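Local coordinates for protein TssK (Serratia sp. FS14, PDB 5Y0E) that probably serves as a trimeric baseplate component of the bacterial type VI secretion system, connecting the baseplate to the membrane complex, at residues M190-L199 with A251-L262; L359-A369 with P383-P391. All coordinates share one frame; numbering follows the deposited sequence.

Contact 1 (M190-L199 with A251-L262); sequences MLNCQGNPVL and AYHLDHLHPERL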
loop_
_atom_site.group_PDB
_atom_site.type_symbol
_atom_site.label_atom_id
_atom_site.label_comp_id
_atom_site.label_asym_id
_atom_site.label_seq_id
_atom_site.Cartn_x
_atom_site.Cartn_y
_atom_site.Cartn_z
ATOM N N MET A 190 12.934 5.968 10.934
ATOM C CA MET A 190 13.012 4.525 10.807
ATOM C C MET A 190 12.969 4.134 9.346
ATOM O O MET A 190 12.187 4.683 8.575
ATOM C CB MET A 190 11.872 3.841 11.532
ATOM C CG MET A 190 11.951 3.911 13.035
ATOM S SD MET A 190 13.506 3.369 13.680
ATOM C CE MET A 190 13.344 1.631 13.427
ATOM N N LEU A 191 13.823 3.197 8.960
ATOM C CA LEU A 191 13.738 2.661 7.613
ATOM C C LEU A 191 12.893 1.411 7.536
ATOM O O LEU A 191 12.419 1.079 6.461
ATOM C CB LEU A 191 15.129 2.372 7.049
ATOM C CG LEU A 191 15.825 3.671 6.694
ATOM C CD1 LEU A 191 17.206 3.433 6.190
ATOM C CD2 LEU A 191 15.026 4.447 5.695
ATOM N N ASN A 192 12.666 0.730 8.643
ATOM C CA ASN A 192 11.771 -0.406 8.662
ATOM C C ASN A 192 10.828 -0.264 9.843
ATOM O O ASN A 192 11.272 -0.179 10.984
ATOM C CB ASN A 192 12.561 -1.698 8.750
ATOM C CG ASN A 192 11.689 -2.913 8.670
ATOM O OD1 ASN A 192 10.550 -2.838 8.289
ATOM N ND2 ASN A 192 12.227 -4.038 9.050
ATOM N N CYS A 193 9.534 -0.270 9.568
ATOM C CA CYS A 193 8.560 -0.244 10.641
ATOM C C CYS A 193 8.821 -1.334 11.657
ATOM O O CYS A 193 8.561 -1.152 12.846
ATOM C CB CYS A 193 7.143 -0.382 10.080
ATOM S SG CYS A 193 6.520 1.077 9.248
ATOM N N GLN A 194 9.345 -2.464 11.225
ATOM C CA GLN A 194 9.543 -3.548 12.167
ATOM C C GLN A 194 10.736 -3.337 13.078
ATOM O O GLN A 194 10.920 -4.118 14.004
ATOM C CB GLN A 194 9.671 -4.854 11.409
ATOM C CG GLN A 194 8.434 -5.189 10.609
ATOM C CD GLN A 194 7.298 -5.691 11.473
ATOM O OE1 GLN A 194 7.502 -6.515 12.348
ATOM N NE2 GLN A 194 6.094 -5.204 11.223
ATOM N N GLY A 195 11.529 -2.299 12.863
ATOM C CA GLY A 195 12.614 -2.010 13.770
ATOM C C GLY A 195 12.243 -1.194 14.985
ATOM O O GLY A 195 13.099 -0.918 15.819
ATOM N N ASN A 196 10.991 -0.789 15.107
ATOM C CA ASN A 196 10.585 0.087 16.171
ATOM C C ASN A 196 9.337 -0.479 16.829
ATOM O O ASN A 196 8.351 -0.757 16.145
ATOM C CB ASN A 196 10.301 1.493 15.654
ATOM C CG ASN A 196 9.752 2.390 16.726
ATOM O OD1 ASN A 196 8.542 2.502 16.910
ATOM N ND2 ASN A 196 10.643 3.004 17.467
ATOM N N PRO A 197 9.329 -0.623 18.144
ATOM C CA PRO A 197 8.146 -1.192 18.804
ATOM C C PRO A 197 6.901 -0.334 18.691
ATOM O O PRO A 197 5.795 -0.872 18.643
ATOM C CB PRO A 197 8.601 -1.333 20.257
ATOM C CG PRO A 197 9.708 -0.326 20.392
ATOM C CD PRO A 197 10.409 -0.307 19.081
ATOM N N VAL A 198 7.026 0.978 18.644
ATOM C CA VAL A 198 5.825 1.787 18.628
ATOM C C VAL A 198 5.110 1.643 17.298
ATOM O O VAL A 198 3.900 1.419 17.247
ATOM C CB VAL A 198 6.154 3.256 18.940
ATOM C CG1 VAL A 198 4.890 4.082 18.909
ATOM C CG2 VAL A 198 6.807 3.362 20.284
ATOM N N LEU A 199 5.848 1.763 16.198
ATOM C CA LEU A 199 5.266 1.477 14.896
ATOM C C LEU A 199 4.623 0.097 14.858
ATOM O O LEU A 199 3.518 -0.063 14.343
ATOM C CB LEU A 199 6.324 1.615 13.801
ATOM C CG LEU A 199 6.907 3.016 13.609
ATOM C CD1 LEU A 199 7.934 3.025 12.520
ATOM C CD2 LEU A 199 5.850 4.038 13.328
ATOM N N ALA A 251 0.846 -5.470 5.799
ATOM C CA ALA A 251 1.779 -4.692 6.602
ATOM C C ALA A 251 2.247 -5.478 7.809
ATOM O O ALA A 251 3.435 -5.505 8.128
ATOM C CB ALA A 251 1.117 -3.391 7.037
ATOM N N TYR A 252 1.324 -6.139 8.479
ATOM C CA TYR A 252 1.648 -6.862 9.691
ATOM C C TYR A 252 2.629 -7.987 9.432
ATOM O O TYR A 252 3.455 -8.299 10.285
ATOM C CB TYR A 252 0.354 -7.394 10.282
ATOM C CG TYR A 252 0.465 -8.237 11.505
ATOM C CD1 TYR A 252 0.602 -7.657 12.747
ATOM C CD2 TYR A 252 0.356 -9.617 11.432
ATOM C CE1 TYR A 252 0.668 -8.411 13.877
ATOM C CE2 TYR A 252 0.420 -10.383 12.564
ATOM C CZ TYR A 252 0.577 -9.766 13.786
ATOM O OH TYR A 252 0.646 -10.503 14.929
ATOM N N HIS A 253 2.556 -8.610 8.274
ATOM C CA HIS A 253 3.405 -9.753 8.008
ATOM C C HIS A 253 4.690 -9.406 7.280
ATOM O O HIS A 253 5.629 -10.193 7.326
ATOM C CB HIS A 253 2.629 -10.794 7.228
ATOM C CG HIS A 253 1.691 -11.593 8.065
ATOM N ND1 HIS A 253 0.326 -11.478 7.971
ATOM C CD2 HIS A 253 1.919 -12.521 9.020
ATOM C CE1 HIS A 253 -0.247 -12.311 8.819
ATOM N NE2 HIS A 253 0.699 -12.952 9.471
ATOM N N LEU A 254 4.775 -8.247 6.648
ATOM C CA LEU A 254 5.991 -7.888 5.944
ATOM C C LEU A 254 7.163 -7.833 6.902
ATOM O O LEU A 254 7.062 -7.297 8.002
ATOM C CB LEU A 254 5.833 -6.544 5.261
ATOM C CG LEU A 254 5.175 -6.481 3.898
ATOM C CD1 LEU A 254 5.100 -5.057 3.436
ATOM C CD2 LEU A 254 5.977 -7.265 2.939
ATOM N N ASP A 255 8.276 -8.424 6.496
ATOM C CA ASP A 255 9.502 -8.309 7.269
ATOM C C ASP A 255 10.138 -6.944 7.134
ATOM O O ASP A 255 10.909 -6.545 8.000
ATOM C CB ASP A 255 10.515 -9.359 6.829
ATOM C CG ASP A 255 10.241 -10.681 7.420
ATOM O OD1 ASP A 255 9.419 -10.749 8.338
ATOM O OD2 ASP A 255 10.861 -11.652 6.990
ATOM N N HIS A 256 9.857 -6.242 6.056
ATOM C CA HIS A 256 10.468 -4.957 5.815
ATOM C C HIS A 256 9.446 -4.030 5.180
ATOM O O HIS A 256 8.859 -4.366 4.150
ATOM C CB HIS A 256 11.690 -5.120 4.935
ATOM C CG HIS A 256 12.382 -3.841 4.635
ATOM N ND1 HIS A 256 11.898 -2.934 3.722
ATOM C CD2 HIS A 256 13.520 -3.310 5.126
ATOM C CE1 HIS A 256 12.713 -1.901 3.656
ATOM N NE2 HIS A 256 13.711 -2.110 4.491
ATOM N N LEU A 257 9.226 -2.874 5.801
ATOM C CA LEU A 257 8.229 -1.921 5.325
ATOM C C LEU A 257 8.620 -0.519 5.760
ATOM O O LEU A 257 8.707 -0.251 6.957
ATOM C CB LEU A 257 6.853 -2.296 5.851
ATOM C CG LEU A 257 5.736 -1.290 5.649
ATOM C CD1 LEU A 257 5.316 -1.291 4.200
ATOM C CD2 LEU A 257 4.572 -1.631 6.521
ATOM N N HIS A 258 8.858 0.355 4.794
ATOM C CA HIS A 258 9.206 1.733 5.090
ATOM C C HIS A 258 7.984 2.506 5.602
ATOM O O HIS A 258 6.883 2.365 5.061
ATOM C CB HIS A 258 9.778 2.403 3.839
ATOM C CG HIS A 258 10.349 3.772 4.061
ATOM N ND1 HIS A 258 9.621 4.817 4.579
ATOM C CD2 HIS A 258 11.570 4.278 3.780
ATOM C CE1 HIS A 258 10.368 5.901 4.621
ATOM N NE2 HIS A 258 11.558 5.599 4.149
ATOM N N PRO A 259 8.160 3.328 6.639
ATOM C CA PRO A 259 7.038 4.081 7.228
ATOM C C PRO A 259 6.287 4.977 6.272
ATOM O O PRO A 259 5.082 5.150 6.426
ATOM C CB PRO A 259 7.729 4.925 8.305
ATOM C CG PRO A 259 8.924 4.158 8.659
ATOM C CD PRO A 259 9.371 3.405 7.466
ATOM N N GLU A 260 6.961 5.571 5.305
ATOM C CA GLU A 260 6.267 6.464 4.411
ATOM C C GLU A 260 5.236 5.716 3.606
ATOM O O GLU A 260 4.168 6.247 3.309
ATOM C CB GLU A 260 7.259 7.170 3.517
ATOM C CG GLU A 260 6.610 8.062 2.506
ATOM C CD GLU A 260 6.292 7.348 1.183
ATOM O OE1 GLU A 260 7.009 6.400 0.793
ATOM O OE2 GLU A 260 5.321 7.739 0.538
ATOM N N ARG A 261 5.516 4.474 3.279
ATOM C CA ARG A 261 4.551 3.713 2.530
ATOM C C ARG A 261 3.334 3.413 3.387
ATOM O O ARG A 261 2.193 3.545 2.938
ATOM C CB ARG A 261 5.231 2.451 2.011
ATOM C CG ARG A 261 4.389 1.582 1.160
ATOM C CD ARG A 261 5.102 0.296 0.872
ATOM N NE ARG A 261 4.272 -0.588 0.080
ATOM C CZ ARG A 261 4.449 -1.889 0.001
ATOM N NH1 ARG A 261 5.433 -2.449 0.654
ATOM N NH2 ARG A 261 3.633 -2.621 -0.723
ATOM N N LEU A 262 3.558 3.055 4.636
ATOM C CA LEU A 262 2.444 2.781 5.521
ATOM C C LEU A 262 1.608 4.028 5.773
ATOM O O LEU A 262 0.381 3.953 5.868
ATOM C CB LEU A 262 2.974 2.226 6.820
ATOM C CG LEU A 262 1.925 1.833 7.831
ATOM C CD1 LEU A 262 1.178 0.595 7.420
ATOM C CD2 LEU A 262 2.643 1.618 9.106
HETATM O O HOH W 1 4.280 -6.351 12.301
#
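Asn192 swings its CG anti to the backbone N (chi1 -176°), which lays the carboxamide alongside the backbone of Asp255-Leu257, while Cys193 turns SG anti to its carbonyl carbon (chi1 -73°), against Pro259 and Leu262. The amide of Asn192 reads the backbone of the helix-linking loop at two points. OD1 accepts from Leu257 N at 2.8 Å, and ND2 donates to Asp255 O at 3.0 Å, on a lone pair in the plane of the Asp255 carbonyl, though somewhat tilted from the plane of the Asn192 amide. The same OD1 also accepts from Gln194 N at 3.2 Å, an Asx turn. The two donors come from opposite faces of the amide plane; with the ND2 bond, three bonds hold the rotation of this buried group. Beside it, Cys193 N donates to Leu257 O in a nearly straight bond of 2.7 Å. SG then packs on Leu262 CD2 (3.9 Å) and the Pro259 ring, whose CG also meets Leu199 CD1 and Met190 CB. Both helices that start here are N-capped: Asn196 OD1 accepts from Leu199 N, and His258 ND1 from Glu260 N at 2.9 Å, nearly in the ring plane. The contact thus binds the lead-in to helix 197-222 to the turn between helices 229-253 and 259-273, at one end of the helical bundle. Strand 44-50 covers Met190, Leu191 and His256, helix 294-309 backs Pro259 and Leu262, and His256 NE2 bonds to Ala37 O of a second subunit.

Contact 2 (L359-A369 with P383-P391); sequences LTHFPAQMKIA and PGIGLRTMP
Leu387 lays its two methyls on Met366 and Ile368, at the apolar centre of a contact that brings together the two outermost strands of an eight-stranded antiparallel sheet, 366-370 and 387-389. Its CG lies anti to the carbonyl carbon (chi1 -56°), which presents CD1 to both residues and CD2 to Ile368. CD1 goes to Met366 CG at 3.9 Å, the two side chains meeting at a slant, and CD2 packs on Ile368 CD1 at 3.6 Å, where the chains cross at about a right angle. CD1 also approaches Phe362 CE2 obliquely at 4.3 Å and lies against Pro363 CA, while the CB atoms of Pro363 and Leu387 face each other more loosely. On the Phe362 ring, Met366 CB sits over one face, offset toward the rim, so helix and strand residues of 359-369 close on each other as well as on Leu387. Helix 359-365 and strand 387-389 run roughly antiparallel, at 158° between their directions, with their axes 8.9 Å apart at closest approach. One turn earlier in the helix, Leu359 CD2 reaches Thr389 OG1 at 3.8 Å at the exposed margin. Strand 404-408 adds Phe406, which meets the Phe362 ring and touches Pro363 and Thr389, while strand 423-428 lines Met366 and Ile368 through Leu426. At the other end, Ile385 sets its side chain against Ile368, with CD1 beside CG2, and rests on Leu414 and Met418. The polar edge is a single backbone bond between the segments: Ile385 N donates to Ile368 O at 3.0 Å, in the carbonyl plane, with an N-H...O angle of 176°.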
loop_
_atom_site.group_PDB
_atom_site.type_symbol
_atom_site.label_atom_id
_atom_site.label_comp_id
_atom_site.label_asym_id
_atom_site.label_seq_id
_atom_site.Cartn_x
_atom_site.Cartn_y
_atom_site.Cartn_z
ATOM N N LEU A 359 -26.853 -20.563 30.390
ATOM C CA LEU A 359 -26.637 -19.926 31.656
ATOM C C LEU A 359 -25.964 -20.816 32.662
ATOM O O LEU A 359 -25.305 -20.336 33.556
ATOM C CB LEU A 359 -27.936 -19.409 32.218
ATOM C CG LEU A 359 -28.434 -18.184 31.497
ATOM C CD1 LEU A 359 -29.857 -17.940 31.895
ATOM C CD2 LEU A 359 -27.607 -16.964 31.788
ATOM N N THR A 360 -26.092 -22.110 32.490
ATOM C CA THR A 360 -25.485 -23.002 33.437
ATOM C C THR A 360 -24.190 -23.586 32.946
ATOM O O THR A 360 -23.178 -23.454 33.582
ATOM C CB THR A 360 -26.451 -24.109 33.853
ATOM O OG1 THR A 360 -26.995 -24.721 32.695
ATOM C CG2 THR A 360 -27.579 -23.531 34.616
ATOM N N HIS A 361 -24.203 -24.204 31.793
ATOM C CA HIS A 361 -22.998 -24.818 31.306
ATOM C C HIS A 361 -21.861 -23.889 30.941
ATOM O O HIS A 361 -20.717 -24.206 31.178
ATOM C CB HIS A 361 -23.308 -25.704 30.113
ATOM C CG HIS A 361 -24.248 -26.821 30.421
ATOM N ND1 HIS A 361 -24.370 -27.928 29.620
ATOM C CD2 HIS A 361 -25.107 -27.001 31.444
ATOM C CE1 HIS A 361 -25.269 -28.740 30.135
ATOM N NE2 HIS A 361 -25.736 -28.197 31.239
ATOM N N PHE A 362 -22.146 -22.743 30.363
ATOM C CA PHE A 362 -21.062 -21.872 29.952
ATOM C C PHE A 362 -20.149 -21.430 31.067
ATOM O O PHE A 362 -18.951 -21.519 30.949
ATOM C CB PHE A 362 -21.585 -20.661 29.216
ATOM C CG PHE A 362 -20.514 -19.795 28.667
ATOM C CD1 PHE A 362 -19.980 -20.048 27.446
ATOM C CD2 PHE A 362 -20.047 -18.737 29.379
ATOM C CE1 PHE A 362 -18.997 -19.257 26.936
ATOM C CE2 PHE A 362 -19.057 -17.941 28.880
ATOM C CZ PHE A 362 -18.529 -18.205 27.657
ATOM N N PRO A 363 -20.719 -20.959 32.158
ATOM C CA PRO A 363 -19.908 -20.481 33.268
ATOM C C PRO A 363 -19.078 -21.559 33.915
ATOM O O PRO A 363 -18.094 -21.227 34.538
ATOM C CB PRO A 363 -20.938 -19.965 34.252
ATOM C CG PRO A 363 -22.144 -19.727 33.455
ATOM C CD PRO A 363 -22.141 -20.786 32.428
ATOM N N ALA A 364 -19.475 -22.815 33.791
ATOM C CA ALA A 364 -18.722 -23.912 34.333
ATOM C C ALA A 364 -17.696 -24.393 33.333
ATOM O O ALA A 364 -16.552 -24.596 33.660
ATOM C CB ALA A 364 -19.658 -25.039 34.690
ATOM N N GLN A 365 -18.099 -24.538 32.089
ATOM C CA GLN A 365 -17.201 -25.038 31.066
ATOM C C GLN A 365 -16.209 -24.055 30.471
ATOM O O GLN A 365 -15.430 -24.411 29.607
ATOM C CB GLN A 365 -18.003 -25.668 29.950
ATOM C CG GLN A 365 -18.425 -27.072 30.265
ATOM C CD GLN A 365 -19.786 -27.395 29.735
ATOM O OE1 GLN A 365 -20.736 -27.533 30.491
ATOM N NE2 GLN A 365 -19.887 -27.536 28.431
ATOM N N MET A 366 -16.248 -22.812 30.901
ATOM C CA MET A 366 -15.307 -21.862 30.385
ATOM C C MET A 366 -14.386 -21.539 31.518
ATOM O O MET A 366 -14.772 -20.922 32.479
ATOM C CB MET A 366 -16.003 -20.614 29.870
ATOM C CG MET A 366 -15.086 -19.432 29.627
ATOM S SD MET A 366 -13.916 -19.651 28.296
ATOM C CE MET A 366 -14.780 -18.945 26.918
ATOM N N LYS A 367 -13.165 -22.014 31.405
ATOM C CA LYS A 367 -12.173 -21.792 32.420
ATOM C C LYS A 367 -11.272 -20.684 31.971
ATOM O O LYS A 367 -10.708 -20.728 30.893
ATOM C CB LYS A 367 -11.370 -23.066 32.643
ATOM N N ILE A 368 -11.131 -19.685 32.814
ATOM C CA ILE A 368 -10.309 -18.563 32.465
ATOM C C ILE A 368 -9.147 -18.424 33.420
ATOM O O ILE A 368 -9.317 -18.438 34.624
ATOM C CB ILE A 368 -11.139 -17.269 32.446
ATOM C CG1 ILE A 368 -12.036 -17.227 31.228
ATOM C CG2 ILE A 368 -10.257 -16.049 32.415
ATOM C CD1 ILE A 368 -13.261 -16.389 31.445
ATOM N N ALA A 369 -7.963 -18.284 32.846
ATOM C CA ALA A 369 -6.743 -18.127 33.600
ATOM C C ALA A 369 -5.652 -17.599 32.712
ATOM O O ALA A 369 -5.875 -17.334 31.544
ATOM C CB ALA A 369 -6.325 -19.448 34.179
ATOM N N PRO A 383 -11.151 -24.899 39.513
ATOM C CA PRO A 383 -11.864 -23.767 38.962
ATOM C C PRO A 383 -10.931 -22.733 38.393
ATOM O O PRO A 383 -9.725 -22.768 38.581
ATOM C CB PRO A 383 -12.585 -23.209 40.179
ATOM C CG PRO A 383 -11.705 -23.545 41.317
ATOM C CD PRO A 383 -10.878 -24.738 40.943
ATOM N N GLY A 384 -11.534 -21.810 37.668
ATOM C CA GLY A 384 -10.829 -20.693 37.090
ATOM C C GLY A 384 -11.485 -19.431 37.589
ATOM O O GLY A 384 -12.222 -19.438 38.563
ATOM N N ILE A 385 -11.207 -18.322 36.942
ATOM C CA ILE A 385 -11.862 -17.093 37.373
ATOM C C ILE A 385 -13.366 -17.224 37.162
ATOM O O ILE A 385 -13.824 -17.761 36.148
ATOM C CB ILE A 385 -11.279 -15.875 36.637
ATOM C CG1 ILE A 385 -9.866 -15.598 37.127
ATOM C CG2 ILE A 385 -12.119 -14.658 36.888
ATOM C CD1 ILE A 385 -8.815 -16.022 36.180
ATOM N N GLY A 386 -14.144 -16.775 38.146
ATOM C CA GLY A 386 -15.574 -16.933 38.078
ATOM C C GLY A 386 -16.218 -15.972 37.100
ATOM O O GLY A 386 -15.756 -14.862 36.866
ATOM N N LEU A 387 -17.322 -16.425 36.535
ATOM C CA LEU A 387 -18.122 -15.660 35.596
ATOM C C LEU A 387 -19.490 -15.424 36.209
ATOM O O LEU A 387 -20.180 -16.371 36.572
ATOM C CB LEU A 387 -18.249 -16.381 34.260
ATOM C CG LEU A 387 -16.872 -16.677 33.683
ATOM C CD1 LEU A 387 -16.885 -17.759 32.620
ATOM C CD2 LEU A 387 -16.325 -15.387 33.156
ATOM N N ARG A 388 -19.874 -14.165 36.322
ATOM C CA ARG A 388 -21.141 -13.772 36.910
ATOM C C ARG A 388 -22.015 -13.217 35.796
ATOM O O ARG A 388 -21.590 -12.322 35.061
ATOM C CB ARG A 388 -20.914 -12.738 38.008
ATOM C CG ARG A 388 -22.145 -11.990 38.465
ATOM C CD ARG A 388 -21.769 -10.992 39.555
ATOM N NE ARG A 388 -20.897 -11.597 40.563
ATOM C CZ ARG A 388 -21.340 -12.284 41.611
ATOM N NH1 ARG A 388 -20.483 -12.806 42.481
ATOM N NH2 ARG A 388 -22.647 -12.449 41.783
ATOM N N THR A 389 -23.222 -13.754 35.672
ATOM C CA THR A 389 -24.187 -13.224 34.720
ATOM C C THR A 389 -24.530 -11.782 35.061
ATOM O O THR A 389 -24.681 -11.422 36.224
ATOM C CB THR A 389 -25.453 -14.080 34.727
ATOM O OG1 THR A 389 -25.159 -15.358 34.165
ATOM C CG2 THR A 389 -26.539 -13.447 33.914
ATOM N N MET A 390 -24.630 -10.972 34.071
ATOM C CA MET A 390 -25.015 -9.609 34.348
ATOM C C MET A 390 -26.459 -9.397 33.942
ATOM O O MET A 390 -26.838 -9.718 32.813
ATOM C CB MET A 390 -24.115 -8.638 33.602
ATOM C CG MET A 390 -22.646 -8.885 33.813
ATOM S SD MET A 390 -21.622 -7.693 32.941
ATOM C CE MET A 390 -21.898 -6.206 33.860
ATOM N N PRO A 391 -27.278 -8.891 34.803
ATOM C CA PRO A 391 -28.700 -8.771 34.470
ATOM C C PRO A 391 -28.999 -7.585 33.576
ATOM O O PRO A 391 -29.980 -7.611 32.831
ATOM C CB PRO A 391 -29.369 -8.640 35.841
ATOM C CG PRO A 391 -28.318 -9.028 36.837
ATOM C CD PRO A 391 -27.017 -8.657 36.226
#

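Overall arrangement
The two contacts lie in different parts of the chain, with centres 40 Å apart and nearest atoms about 19 Å apart, and share no helix or strand. Contact 1 is buried near the middle of the molecule, where loops join three helices, and depends on polar recognition: a side-chain amide and backbone groups bond across it, with apolar packing alongside. Contact 2 sits about 35 Å from the chain centre, is only partly buried, and relies mainly on aliphatic packing between a helix and the two outermost strands of the sheet, with one backbone bond from a loop. Residues of contact 1 also reach both neighbouring subunits of the trimer, whereas no other chain of the assembly touches contact 2.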